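Long-range contacts in multifunctional non-homologous end joining DNA repair protein LigD (Mycobacterium tuberculosis H37Rv, PDB 2R9L), which probably works with Ku to recognise, process and reseal DNA double-strand breaks, its N-terminal polymerase domain, the part described here, filling gaps before ligation: residues 12-17 with 28-33; 78-83 with 95-100; 171-176 with 255-260. All blocks are in the same frame, centred on the assembly; numbering follows the deposited sequence.

Contact 1. Residues 12-17 with 28-33. With nucleotides of chain A.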
loop_
_atom_site.group_PDB
_atom_site.type_symbol
_atom_site.label_atom_id
_atom_site.label_comp_id
_atom_site.label_asym_id
_atom_site.label_seq_id
_atom_site.Cartn_x
_atom_site.Cartn_y
_atom_site.Cartn_z
ATOM N N VAL E 12 -8.406 15.656 -16.951
ATOM C CA VAL E 12 -7.883 16.276 -15.721
ATOM C C VAL E 12 -6.873 17.374 -16.050
ATOM O O VAL E 12 -5.882 17.116 -16.731
ATOM C CB VAL E 12 -7.230 15.239 -14.784
ATOM C CG1 VAL E 12 -6.504 15.929 -13.606
ATOM C CG2 VAL E 12 -8.269 14.254 -14.270
ATOM N N THR E 13 -7.130 18.593 -15.579
ATOM C CA THR E 13 -6.196 19.705 -15.778
ATOM C C THR E 13 -5.303 19.914 -14.560
ATOM O O THR E 13 -5.792 20.065 -13.441
ATOM C CB THR E 13 -6.923 21.021 -16.072
ATOM O OG1 THR E 13 -7.552 20.945 -17.356
ATOM C CG2 THR E 13 -5.934 22.186 -16.073
ATOM N N LEU E 14 -3.994 19.919 -14.783
ATOM C CA LEU E 14 -3.048 20.191 -13.712
ATOM C C LEU E 14 -2.950 21.687 -13.453
ATOM O O LEU E 14 -2.740 22.461 -14.374
ATOM C CB LEU E 14 -1.668 19.647 -14.067
ATOM C CG LEU E 14 -0.576 19.864 -13.027
ATOM C CD1 LEU E 14 -0.934 19.147 -11.718
ATOM C CD2 LEU E 14 0.753 19.371 -13.570
ATOM N N THR E 15 -3.118 22.084 -12.197
ATOM C CA THR E 15 -2.924 23.466 -11.788
ATOM C C THR E 15 -1.706 23.518 -10.885
ATOM O O THR E 15 -1.323 22.501 -10.301
ATOM C CB THR E 15 -4.137 23.998 -11.006
ATOM O OG1 THR E 15 -4.223 23.327 -9.739
ATOM C CG2 THR E 15 -5.427 23.774 -11.796
ATOM N N ASN E 16 -1.107 24.698 -10.759
ATOM C CA ASN E 16 0.074 24.888 -9.923
ATOM C C ASN E 16 1.158 23.849 -10.207
ATOM O O ASN E 16 1.674 23.203 -9.289
ATOM C CB ASN E 16 -0.319 24.850 -8.444
ATOM C CG ASN E 16 -1.342 25.904 -8.089
ATOM O OD1 ASN E 16 -1.177 27.071 -8.427
ATOM N ND2 ASN E 16 -2.399 25.500 -7.402
ATOM N N ALA E 17 1.489 23.681 -11.483
ATOM C CA ALA E 17 2.449 22.662 -11.907
ATOM C C ALA E 17 3.801 22.812 -11.202
ATOM O O ALA E 17 4.418 21.834 -10.786
ATOM C CB ALA E 17 2.629 22.713 -13.423
ATOM N N THR E 28 7.925 19.051 -7.488
ATOM C CA THR E 28 6.736 19.837 -7.781
ATOM C C THR E 28 5.495 18.993 -8.054
ATOM O O THR E 28 5.559 17.761 -8.108
ATOM C CB THR E 28 6.960 20.710 -9.016
ATOM O OG1 THR E 28 7.165 19.858 -10.150
ATOM C CG2 THR E 28 8.176 21.623 -8.830
ATOM N N LYS E 29 4.366 19.670 -8.249
ATOM C CA LYS E 29 3.126 18.997 -8.622
ATOM C C LYS E 29 3.282 18.303 -9.977
ATOM O O LYS E 29 2.794 17.186 -10.167
ATOM C CB LYS E 29 1.958 19.976 -8.652
ATOM C CG LYS E 29 1.468 20.412 -7.281
ATOM C CD LYS E 29 0.072 21.032 -7.352
ATOM C CE LYS E 29 -0.976 19.989 -7.727
ATOM N NZ LYS E 29 -2.273 20.593 -8.168
ATOM N N SER E 30 3.986 18.956 -10.901
ATOM C CA SER E 30 4.249 18.373 -12.216
ATOM C C SER E 30 5.134 17.128 -12.126
ATOM O O SER E 30 4.907 16.153 -12.845
ATOM C CB SER E 30 4.868 19.404 -13.160
ATOM O OG SER E 30 5.031 18.869 -14.463
ATOM N N ASP E 31 6.134 17.152 -11.243
ATOM C CA ASP E 31 6.917 15.952 -10.969
ATOM C C ASP E 31 5.994 14.826 -10.517
ATOM O O ASP E 31 6.018 13.730 -11.088
ATOM C CB ASP E 31 7.967 16.201 -9.887
ATOM C CG ASP E 31 9.034 17.183 -10.315
ATOM O OD1 ASP E 31 9.334 17.290 -11.527
ATOM O OD2 ASP E 31 9.585 17.850 -9.421
ATOM N N ILE E 32 5.188 15.102 -9.488
ATOM C CA ILE E 32 4.243 14.120 -8.946
ATOM C C ILE E 32 3.333 13.625 -10.066
ATOM O O ILE E 32 3.102 12.426 -10.211
ATOM C CB ILE E 32 3.354 14.738 -7.838
ATOM C CG1 ILE E 32 4.190 15.454 -6.771
ATOM C CG2 ILE E 32 2.443 13.697 -7.214
ATOM C CD1 ILE E 32 5.358 14.677 -6.311
ATOM N N PHE E 33 2.826 14.559 -10.864
ATOM C CA PHE E 33 1.897 14.238 -11.940
ATOM C C PHE E 33 2.545 13.261 -12.927
ATOM O O PHE E 33 1.938 12.254 -13.304
ATOM C CB PHE E 33 1.459 15.529 -12.636
ATOM C CG PHE E 33 0.405 15.338 -13.700
ATOM C CD1 PHE E 33 -0.945 15.394 -13.378
ATOM C CD2 PHE E 33 0.766 15.141 -15.029
ATOM C CE1 PHE E 33 -1.911 15.238 -14.356
ATOM C CE2 PHE E 33 -0.193 14.981 -16.015
ATOM C CZ PHE E 33 -1.531 15.032 -15.685
ATOM O OP3 DG A 1 -2.588 24.141 -4.335
ATOM P P DG A 1 -2.682 22.787 -4.941
ATOM O OP1 DG A 1 -2.627 22.690 -6.415
ATOM O OP2 DG A 1 -1.609 21.939 -4.384
ATOM O "O5'" DG A 1 -4.033 22.118 -4.435
ATOM C "C5'" DG A 1 -4.356 20.792 -4.814
ATOM C "C4'" DG A 1 -5.824 20.700 -5.190
ATOM O "O4'" DG A 1 -6.633 20.629 -3.989
ATOM C "C3'" DG A 1 -6.404 21.873 -5.981
ATOM O "O3'" DG A 1 -7.369 21.276 -6.841
ATOM C "C2'" DG A 1 -6.977 22.793 -4.887
ATOM C "C1'" DG A 1 -7.442 21.789 -3.829
ATOM N N9 DG A 1 -7.272 22.113 -2.410
ATOM C C8 DG A 1 -6.314 22.917 -1.837
ATOM N N7 DG A 1 -6.406 22.982 -0.536
ATOM C C5 DG A 1 -7.483 22.161 -0.217
ATOM C C6 DG A 1 -8.057 21.827 1.042
ATOM O O6 DG A 1 -7.729 22.195 2.178
ATOM N N1 DG A 1 -9.139 20.970 0.917
ATOM C C2 DG A 1 -9.615 20.480 -0.266
ATOM N N2 DG A 1 -10.666 19.659 -0.162
ATOM N N3 DG A 1 -9.090 20.771 -1.454
ATOM C C4 DG A 1 -8.027 21.619 -1.359
#
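Lys29 and Leu14, which bury the most surface here, run alongside one another with their side chains pointing opposite ways, the lysine following the backbone of Thr15 and Asn16 toward DNA. Its methylenes lie against the Asn16 carbonyl, Lys29 CB being 3.3 Å from Asn16 O, and a bend at its third torsion (chi3 68°) carries the ammonium on to Thr15 O and the 5'-phosphate. Lys29 NZ donates to Thr15 O at 3.0 Å, from above the carbonyl plane, and to OP1 of DG1 of chain A at 2.8 Å. Asn16 ND2 reaches the same OP1 at 3.0 Å in a nearly straight bond (173°), so two donors grip one phosphate oxygen, consistent with the DNA-binding role inferred for Asn16 and the residues after it. Leu14 rests CD2 against Ser30 CA and Phe33 CB, the latter 4.0 Å away, while its CD1 faces the lysine tip. Ala17 O accepts from Ser30 N at 2.9 Å. Thr28 and Asp31 form a capping box at this helix start. The loop 12-17 thus lies across the first turn of helix 29-47; helix 99-107 flanks both, Gln107 OE1 accepting from Lys29 NZ and Thr15 N, and Ala103 packing on Phe33.

Contact 2. Residues 78-83 with 95-100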
loop_
_atom_site.group_PDB
_atom_site.type_symbol
_atom_site.label_atom_id
_atom_site.label_comp_id
_atom_site.label_asym_id
_atom_site.label_seq_id
_atom_site.Cartn_x
_atom_site.Cartn_y
_atom_site.Cartn_z
ATOM N N TRP E 78 -16.757 10.677 -14.050
ATOM C CA TRP E 78 -16.292 9.432 -14.661
ATOM C C TRP E 78 -15.542 8.511 -13.696
ATOM O O TRP E 78 -15.404 7.315 -13.962
ATOM C CB TRP E 78 -15.439 9.717 -15.899
ATOM C CG TRP E 78 -14.429 10.806 -15.711
ATOM C CD1 TRP E 78 -14.539 12.101 -16.122
ATOM C CD2 TRP E 78 -13.149 10.694 -15.068
ATOM N NE1 TRP E 78 -13.412 12.804 -15.776
ATOM C CE2 TRP E 78 -12.543 11.966 -15.127
ATOM C CE3 TRP E 78 -12.460 9.644 -14.452
ATOM C CZ2 TRP E 78 -11.281 12.219 -14.595
ATOM C CZ3 TRP E 78 -11.199 9.897 -13.910
ATOM C CH2 TRP E 78 -10.625 11.174 -13.986
ATOM N N LEU E 79 -15.045 9.061 -12.589
ATOM C CA LEU E 79 -14.427 8.233 -11.556
ATOM C C LEU E 79 -15.405 7.141 -11.138
ATOM O O LEU E 79 -16.548 7.434 -10.796
ATOM C CB LEU E 79 -14.070 9.072 -10.330
ATOM C CG LEU E 79 -12.810 9.930 -10.327
ATOM C CD1 LEU E 79 -12.802 10.830 -9.101
ATOM C CD2 LEU E 79 -11.571 9.039 -10.337
ATOM N N SER E 80 -14.968 5.887 -11.175
ATOM C CA SER E 80 -15.779 4.806 -10.628
ATOM C C SER E 80 -15.740 4.842 -9.103
ATOM O O SER E 80 -14.748 5.254 -8.506
ATOM C CB SER E 80 -15.361 3.437 -11.176
ATOM O OG SER E 80 -13.989 3.390 -11.488
ATOM N N ARG E 81 -16.837 4.443 -8.475
ATOM C CA ARG E 81 -16.953 4.540 -7.034
ATOM C C ARG E 81 -17.855 3.439 -6.476
ATOM O O ARG E 81 -18.575 2.779 -7.216
ATOM C CB ARG E 81 -17.473 5.931 -6.641
ATOM C CG ARG E 81 -18.993 6.162 -6.814
ATOM C CD ARG E 81 -19.413 6.509 -8.245
ATOM N NE ARG E 81 -18.607 7.564 -8.868
ATOM C CZ ARG E 81 -18.746 8.868 -8.643
ATOM N NH1 ARG E 81 -19.649 9.309 -7.779
ATOM N NH2 ARG E 81 -17.975 9.739 -9.281
ATOM N N ALA E 82 -17.799 3.228 -5.169
ATOM C CA ALA E 82 -18.692 2.274 -4.532
ATOM C C ALA E 82 -18.833 2.664 -3.080
ATOM O O ALA E 82 -18.077 3.494 -2.587
ATOM C CB ALA E 82 -18.175 0.848 -4.660
ATOM N N THR E 83 -19.805 2.066 -2.406
ATOM C CA THR E 83 -20.174 2.471 -1.062
ATOM C C THR E 83 -19.887 1.383 -0.025
ATOM O O THR E 83 -20.211 0.208 -0.229
ATOM C CB THR E 83 -21.658 2.856 -1.010
ATOM O OG1 THR E 83 -21.882 3.989 -1.864
ATOM C CG2 THR E 83 -22.069 3.215 0.402
ATOM N N ILE E 95 -12.797 4.610 -6.681
ATOM C CA ILE E 95 -11.998 3.460 -7.040
ATOM C C ILE E 95 -11.135 3.910 -8.203
ATOM O O ILE E 95 -11.662 4.315 -9.231
ATOM C CB ILE E 95 -12.878 2.284 -7.485
ATOM C CG1 ILE E 95 -13.817 1.858 -6.352
ATOM C CG2 ILE E 95 -12.023 1.114 -7.924
ATOM C CD1 ILE E 95 -14.890 0.886 -6.790
ATOM N N ILE E 96 -9.815 3.862 -8.032
ATOM C CA ILE E 96 -8.888 4.258 -9.084
ATOM C C ILE E 96 -8.536 3.039 -9.949
ATOM O O ILE E 96 -8.014 2.035 -9.448
ATOM C CB ILE E 96 -7.586 4.864 -8.495
ATOM C CG1 ILE E 96 -7.907 5.975 -7.476
ATOM C CG2 ILE E 96 -6.692 5.388 -9.622
ATOM C CD1 ILE E 96 -8.782 7.135 -8.046
ATOM N N ASP E 97 -8.822 3.128 -11.243
ATOM C CA ASP E 97 -8.615 2.003 -12.143
ATOM C C ASP E 97 -8.226 2.448 -13.551
ATOM O O ASP E 97 -8.347 1.682 -14.506
ATOM C CB ASP E 97 -9.885 1.147 -12.225
ATOM C CG ASP E 97 -11.110 1.968 -12.541
ATOM O OD1 ASP E 97 -10.947 3.140 -12.932
ATOM O OD2 ASP E 97 -12.234 1.451 -12.383
ATOM N N SER E 98 -7.761 3.687 -13.679
ATOM C CA SER E 98 -7.240 4.176 -14.959
ATOM C C SER E 98 -6.111 5.181 -14.737
ATOM O O SER E 98 -5.962 5.724 -13.644
ATOM C CB SER E 98 -8.356 4.801 -15.791
ATOM O OG SER E 98 -8.846 5.972 -15.164
ATOM N N ALA E 99 -5.318 5.414 -15.779
ATOM C CA ALA E 99 -4.209 6.355 -15.718
ATOM C C ALA E 99 -4.704 7.760 -15.400
ATOM O O ALA E 99 -4.049 8.514 -14.675
ATOM C CB ALA E 99 -3.439 6.345 -17.025
ATOM N N THR E 100 -5.867 8.110 -15.945
ATOM C CA THR E 100 -6.474 9.408 -15.677
ATOM C C THR E 100 -6.896 9.546 -14.211
ATOM O O THR E 100 -6.878 10.635 -13.659
ATOM C CB THR E 100 -7.674 9.666 -16.591
ATOM O OG1 THR E 100 -7.283 9.500 -17.968
ATOM C CG2 THR E 100 -8.182 11.087 -16.394
#
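Ser80 meets segment 95-100 with both its backbone and its side chain. Its carbonyl oxygen accepts from Ile95 N at 2.7 Å, and its hydroxyl donates to Asp97, Ser80 OG lying 2.8 Å from Asp97 OD2. The carboxylate is met on its syn side but 33° out of its plane; Asp97 has CG between its own backbone N and carbonyl carbon (chi1 52°), which turns the acid back toward the serine. Around this polar pair lie apolar contacts. Ile95 CD1 ends 3.9 Å from Ala82 CB, and Leu79 CD2 and Ile96 CD1 come within 4.1 Å, the two side chains pointing the same way. At the far end the Trp78 side chain crosses that of Thr100 at about a right angle, CH2 of the indole approaching the methyl CG2 obliquely.

Farther out, Arg81 turns back on its own segment, NE and NH2 both bonding Leu79 O from the same face of the carbonyl plane. Ala82 continues the two-stranded antiparallel pairing through Tyr93. Ser98, the N-cap of helix 99-107, is bonded to Gln10 through OG. The chemistry is that of a hairpin base: one short backbone bond and one serine-carboxylate bond join the strand ends, while Leu79 and Ile96 pack on Trp104 and Ile105 of helix 99-107, and Ala82 and Ile95 on Phe120 of strand 118-122.

Contact 3. Residues 171-176 with 255-260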
loop_
_atom_site.group_PDB
_atom_site.type_symbol
_atom_site.label_atom_id
_atom_site.label_comp_id
_atom_site.label_asym_id
_atom_site.label_seq_id
_atom_site.Cartn_x
_atom_site.Cartn_y
_atom_site.Cartn_z
ATOM N N PHE E 171 5.775 -11.311 -1.532
ATOM C CA PHE E 171 6.465 -10.225 -2.215
ATOM C C PHE E 171 6.755 -9.109 -1.220
ATOM O O PHE E 171 5.842 -8.632 -0.545
ATOM C CB PHE E 171 5.597 -9.686 -3.344
ATOM C CG PHE E 171 5.206 -10.722 -4.354
ATOM C CD1 PHE E 171 5.984 -10.947 -5.474
ATOM C CD2 PHE E 171 4.056 -11.466 -4.183
ATOM C CE1 PHE E 171 5.626 -11.888 -6.401
ATOM C CE2 PHE E 171 3.690 -12.411 -5.108
ATOM C CZ PHE E 171 4.471 -12.621 -6.224
ATOM N N PRO E 172 8.030 -8.705 -1.111
ATOM C CA PRO E 172 8.413 -7.614 -0.233
ATOM C C PRO E 172 8.286 -6.219 -0.878
ATOM O O PRO E 172 8.601 -6.034 -2.057
ATOM C CB PRO E 172 9.878 -7.936 0.084
ATOM C CG PRO E 172 10.376 -8.705 -1.118
ATOM C CD PRO E 172 9.182 -9.301 -1.813
ATOM N N VAL E 173 7.829 -5.248 -0.092
ATOM C CA VAL E 173 7.719 -3.869 -0.549
ATOM C C VAL E 173 8.169 -2.926 0.558
ATOM O O VAL E 173 7.529 -2.846 1.610
ATOM C CB VAL E 173 6.251 -3.466 -0.907
ATOM C CG1 VAL E 173 6.217 -2.016 -1.378
ATOM C CG2 VAL E 173 5.618 -4.414 -1.967
ATOM N N THR E 174 9.250 -2.193 0.328
ATOM C CA THR E 174 9.648 -1.178 1.293
ATOM C C THR E 174 8.577 -0.083 1.314
ATOM O O THR E 174 8.174 0.426 0.263
ATOM C CB THR E 174 11.083 -0.631 1.029
ATOM O OG1 THR E 174 11.273 -0.387 -0.372
ATOM C CG2 THR E 174 12.131 -1.655 1.496
ATOM N N SER E 175 8.103 0.250 2.511
ATOM C CA SER E 175 6.912 1.079 2.670
ATOM C C SER E 175 7.120 2.532 2.268
ATOM O O SER E 175 6.159 3.296 2.188
ATOM C CB SER E 175 6.414 1.030 4.118
ATOM O OG SER E 175 7.237 1.825 4.967
ATOM N N GLY E 176 8.372 2.915 2.041
ATOM C CA GLY E 176 8.707 4.298 1.724
ATOM C C GLY E 176 8.850 5.103 2.995
ATOM O O GLY E 176 9.294 6.245 2.979
ATOM N N ALA E 255 6.423 3.491 -1.668
ATOM C CA ALA E 255 6.229 2.079 -1.336
ATOM C C ALA E 255 6.685 1.248 -2.540
ATOM O O ALA E 255 5.880 0.909 -3.423
ATOM C CB ALA E 255 4.771 1.786 -0.991
ATOM N N ALA E 256 7.983 0.934 -2.568
ATOM C CA ALA E 256 8.610 0.280 -3.716
ATOM C C ALA E 256 8.731 -1.235 -3.551
ATOM O O ALA E 256 9.285 -1.710 -2.560
ATOM C CB ALA E 256 9.989 0.890 -3.963
ATOM N N PRO E 257 8.199 -2.003 -4.511
ATOM C CA PRO E 257 8.481 -3.441 -4.562
ATOM C C PRO E 257 9.971 -3.721 -4.686
ATOM O O PRO E 257 10.688 -2.988 -5.353
ATOM C CB PRO E 257 7.752 -3.897 -5.824
ATOM C CG PRO E 257 6.645 -2.904 -5.980
ATOM C CD PRO E 257 7.256 -1.596 -5.564
ATOM N N ARG E 258 10.428 -4.779 -4.031
ATOM C CA ARG E 258 11.827 -5.154 -4.060
ATOM C C ARG E 258 11.926 -6.643 -4.321
ATOM O O ARG E 258 10.921 -7.351 -4.307
ATOM C CB ARG E 258 12.492 -4.810 -2.725
ATOM C CG ARG E 258 12.093 -3.440 -2.176
ATOM C CD ARG E 258 12.637 -2.295 -3.044
ATOM N NE ARG E 258 14.087 -2.132 -2.915
ATOM C CZ ARG E 258 14.667 -1.297 -2.054
ATOM N NH1 ARG E 258 13.927 -0.557 -1.234
ATOM N NH2 ARG E 258 15.984 -1.199 -2.003
ATOM N N THR E 259 13.138 -7.117 -4.559
ATOM C CA THR E 259 13.350 -8.534 -4.752
ATOM C C THR E 259 13.869 -9.078 -3.440
ATOM O O THR E 259 14.348 -8.315 -2.592
ATOM C CB THR E 259 14.376 -8.816 -5.864
ATOM O OG1 THR E 259 15.675 -8.372 -5.446
ATOM C CG2 THR E 259 13.980 -8.099 -7.147
ATOM N N TRP E 260 13.771 -10.388 -3.255
ATOM C CA TRP E 260 14.395 -10.986 -2.088
ATOM C C TRP E 260 15.909 -10.801 -2.144
ATOM O O TRP E 260 16.524 -10.499 -1.129
ATOM C CB TRP E 260 13.967 -12.446 -1.900
ATOM C CG TRP E 260 12.570 -12.508 -1.429
ATOM C CD1 TRP E 260 11.459 -12.732 -2.187
ATOM C CD2 TRP E 260 12.108 -12.278 -0.089
ATOM N NE1 TRP E 260 10.326 -12.686 -1.393
ATOM C CE2 TRP E 260 10.701 -12.407 -0.102
ATOM C CE3 TRP E 260 12.750 -11.997 1.125
ATOM C CZ2 TRP E 260 9.923 -12.261 1.050
ATOM C CZ3 TRP E 260 11.977 -11.849 2.269
ATOM C CH2 TRP E 260 10.576 -11.981 2.221
HETATM O O HOH W 1 8.167 -7.198 -4.260
#
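Pro172 O is gripped by two groups: Arg258 N donates to it at 3.0 Å, and a water donates from 2.5 Å, a distance short enough to be doubtful. The same water donates to Arg258 O and would link the two segments beside the direct bond if the short distance is real. Farther along, Thr174 and Ala256 form an antiparallel hydrogen-bonded pair whose two N-H...O bonds are both weak. Val173 faces Pro257 in the adjoining non-hydrogen-bonded pair and lays CG1 over the peptide between Ala256 and Pro257, 3.3 Å from Ala256 O.

On the face carrying Thr174 and Ala256, the Arg258 side chain folds back through bends at its second and third torsions (chi2 -68°, chi3 -72°), bringing NH1 to Thr174 OG1 at 2.8 Å. The hydroxyl sits at the guanidinium edge, close to its plane. Arg269 O takes a further bond from NH1, and Glu262 forms a salt bridge with NE, which would help offset this buried charge. At the other end, Pro172 lies over one face of Trp260 in a CH-pi contact, Pro172 CG being 4.0 Å from the centroid of the five-membered ring, while Thr170 O accepts from the indole NE1.

Strand 256-257 thereby adds to the edge of strand 171-174, whose other neighbour is strand 180-186. Ser175 O accepts from NH1 of Arg247, likely a substrate-binding residue. Weak backbone bonds are thus reinforced by the Arg258-Thr174 bond and the proline-indole contact, beside a loop, begun by Ser175 and Gly176, that probably binds substrate.

How the contacts relate
Contacts 1 and 2 adjoin, although their centres are 19 Å apart: Val12 CG2 packs on Trp78 CZ2 at 3.6 Å and on Thr100 CG2 at 3.8 Å, so the N-terminal arm touches the start of helix 99-107 and the residues around Trp78. Contact 1 binds the DNA 5'-phosphate directly, whereas contact 2 comes no nearer than about 10 Å to nucleic acid. Contact 3 lies on the opposite side of the chain's centre from contact 2, about 15 Å away between nearest atoms, and about 12 Å from contact 1, centres 26 Å apart. It holds part of the probable nucleotide pocket, the Ser175 side chain being about 6 Å from that of Asp140, a probable manganese ligand.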